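Local coordinates for papillomavirus transcription factor E2 (Human papillomavirus type 18, PDB 1QQH), which regulates viral transcription, its N-terminal activation domain probably also taking part in viral DNA replication, as in other papillomavirus E2 proteins, at residues His43-Gly48 with Gly79-Thr84. The protein carries 1 engineered substitution. Residues are numbered along the deposited sequence; the frame is centred on the assembly and turned at random.
Sequences HCFKKG and GTWDKT
F45 and W81 meet through CD1 and CE1 of the phenyl ring and CZ3 and CH2 of the indole, on the side of the sheet that faces helix 3-19. The closest pair is F45 CE1 and W81 CH2 at 3.6 Å, and the neighbouring corner follows, F45 CD1 lying 3.7 Å from W81 CZ3. Only the benzo half of the indole is engaged, at its far end from the pyrrole nitrogen. The six-membered rings are inclined at 44° with centroids 5.3 Å apart, an oblique aromatic pair. Both side chains start out alike: CG sits anti to the carbonyl carbon, with chi1 -73° in F45 and -69° in W81, and each CB points toward the other segment. H43 adds its backbone, the carbonyl O reaching 4.3 Å from W81 CH2.

The strands themselves are not neighbours. Strand 63-75 runs between them in the antiparallel sheet of the E2 activation domain, F45 bonding through its backbone to Y73 and D82 to Y74, so the two aromatics bridge over the middle strand. L10, A13, L14 and L17 of helix 3-19 pack on F45, tying the helix to the sheet.

Further along on this side, K47 and K83 bring their NZ atoms to 6.2 Å, and E25 salt-bridges both, which probably offsets the like charges. K46 turns back along its own segment: its ammonium sits among four backbone carbonyl oxygens, those of L36, T39, P41 and C44, so at least two of them probably share one N-H. NZ approaches C44 O from above the carbonyl plane, at 3.2 Å.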
loop_
_atom_site.group_PDB
_atom_site.type_symbol
_atom_site.label_atom_id
_atom_site.label_comp_id
_atom_site.label_asym_id
_atom_site.label_seq_id
_atom_site.Cartn_x
_atom_site.Cartn_y
_atom_site.Cartn_z
ATOM N N HIS A 43 -14.047 5.618 5.173
ATOM C CA HIS A 43 -13.596 4.795 6.290
ATOM C C HIS A 43 -13.574 3.325 5.912
ATOM O O HIS A 43 -13.548 2.459 6.784
ATOM C CB HIS A 43 -14.509 4.989 7.506
ATOM C CG HIS A 43 -14.408 6.348 8.124
ATOM N ND1 HIS A 43 -15.279 6.788 9.100
ATOM C CD2 HIS A 43 -13.530 7.358 7.919
ATOM C CE1 HIS A 43 -14.941 8.011 9.469
ATOM N NE2 HIS A 43 -13.883 8.381 8.767
ATOM N N CYS A 44 -13.597 3.045 4.616
ATOM C CA CYS A 44 -13.563 1.672 4.123
ATOM C C CYS A 44 -12.527 1.542 3.017
ATOM O O CYS A 44 -12.089 2.535 2.446
ATOM C CB CYS A 44 -14.905 1.274 3.514
ATOM S SG CYS A 44 -16.302 1.185 4.616
ATOM N N PHE A 45 -12.126 0.314 2.729
ATOM C CA PHE A 45 -11.221 0.081 1.618
ATOM C C PHE A 45 -12.134 -0.608 0.613
ATOM O O PHE A 45 -13.120 -1.240 0.987
ATOM C CB PHE A 45 -10.037 -0.820 2.015
ATOM C CG PHE A 45 -9.022 -0.128 2.892
ATOM C CD1 PHE A 45 -8.927 -0.422 4.253
ATOM C CD2 PHE A 45 -8.211 0.871 2.372
ATOM C CE1 PHE A 45 -8.040 0.279 5.078
ATOM C CE2 PHE A 45 -7.326 1.571 3.187
ATOM C CZ PHE A 45 -7.244 1.275 4.542
ATOM N N LYS A 46 -11.846 -0.454 -0.664
ATOM C CA LYS A 46 -12.680 -1.085 -1.665
ATOM C C LYS A 46 -11.890 -1.378 -2.926
ATOM O O LYS A 46 -10.969 -0.649 -3.283
ATOM C CB LYS A 46 -13.895 -0.202 -1.981
ATOM C CG LYS A 46 -13.601 1.282 -2.190
ATOM C CD LYS A 46 -13.641 2.049 -0.887
ATOM C CE LYS A 46 -13.579 3.544 -1.129
ATOM N NZ LYS A 46 -13.528 4.305 0.153
ATOM N N LYS A 47 -12.255 -2.463 -3.587
ATOM C CA LYS A 47 -11.587 -2.880 -4.793
ATOM C C LYS A 47 -12.617 -3.429 -5.753
ATOM O O LYS A 47 -13.715 -3.810 -5.347
ATOM C CB LYS A 47 -10.551 -3.966 -4.477
ATOM C CG LYS A 47 -9.456 -3.506 -3.535
ATOM C CD LYS A 47 -8.362 -4.558 -3.379
ATOM C CE LYS A 47 -8.820 -5.741 -2.548
ATOM N NZ LYS A 47 -7.680 -6.660 -2.274
ATOM N N GLY A 48 -12.255 -3.463 -7.029
ATOM C CA GLY A 48 -13.151 -3.989 -8.038
ATOM C C GLY A 48 -14.299 -3.067 -8.378
ATOM O O GLY A 48 -15.460 -3.461 -8.322
ATOM N N GLY A 79 -13.284 -3.473 15.873
ATOM C CA GLY A 79 -12.078 -3.105 15.161
ATOM C C GLY A 79 -11.567 -4.172 14.210
ATOM O O GLY A 79 -10.444 -4.070 13.721
ATOM N N THR A 80 -12.371 -5.196 13.943
ATOM C CA THR A 80 -11.946 -6.251 13.028
ATOM C C THR A 80 -12.430 -5.923 11.616
ATOM O O THR A 80 -13.513 -5.364 11.430
ATOM C CB THR A 80 -12.500 -7.629 13.440
ATOM O OG1 THR A 80 -13.901 -7.694 13.157
ATOM C CG2 THR A 80 -12.285 -7.863 14.922
ATOM N N TRP A 81 -11.619 -6.268 10.624
ATOM C CA TRP A 81 -11.969 -5.988 9.237
ATOM C C TRP A 81 -12.771 -7.090 8.567
ATOM O O TRP A 81 -12.362 -8.248 8.549
ATOM C CB TRP A 81 -10.704 -5.715 8.408
ATOM C CG TRP A 81 -10.031 -4.444 8.774
ATOM C CD1 TRP A 81 -9.081 -4.267 9.732
ATOM C CD2 TRP A 81 -10.323 -3.142 8.250
ATOM N NE1 TRP A 81 -8.766 -2.935 9.846
ATOM C CE2 TRP A 81 -9.514 -2.221 8.948
ATOM C CE3 TRP A 81 -11.196 -2.665 7.261
ATOM C CZ2 TRP A 81 -9.550 -0.847 8.693
ATOM C CZ3 TRP A 81 -11.235 -1.303 7.007
ATOM C CH2 TRP A 81 -10.415 -0.408 7.723
ATOM N N ASP A 82 -13.924 -6.722 8.022
ATOM C CA ASP A 82 -14.766 -7.671 7.308
ATOM C C ASP A 82 -14.806 -7.254 5.849
ATOM O O ASP A 82 -14.576 -6.095 5.519
ATOM C CB ASP A 82 -16.185 -7.703 7.879
ATOM C CG ASP A 82 -16.255 -8.407 9.217
ATOM O OD1 ASP A 82 -15.633 -9.489 9.356
ATOM O OD2 ASP A 82 -16.937 -7.888 10.125
ATOM N N LYS A 83 -15.104 -8.211 4.984
ATOM C CA LYS A 83 -15.156 -7.981 3.551
ATOM C C LYS A 83 -16.533 -8.387 3.018
ATOM O O LYS A 83 -17.029 -9.474 3.322
ATOM C CB LYS A 83 -14.045 -8.805 2.891
ATOM C CG LYS A 83 -14.061 -8.877 1.389
ATOM C CD LYS A 83 -12.955 -9.806 0.918
ATOM C CE LYS A 83 -13.027 -10.068 -0.569
ATOM N NZ LYS A 83 -11.935 -10.978 -0.997
ATOM N N THR A 84 -17.154 -7.506 2.245
ATOM C CA THR A 84 -18.466 -7.796 1.686
ATOM C C THR A 84 -18.663 -7.146 0.322
ATOM O O THR A 84 -17.834 -6.361 -0.139
ATOM C CB THR A 84 -19.596 -7.338 2.631
ATOM O OG1 THR A 84 -20.852 -7.804 2.125
ATOM C CG2 THR A 84 -19.627 -5.821 2.738
#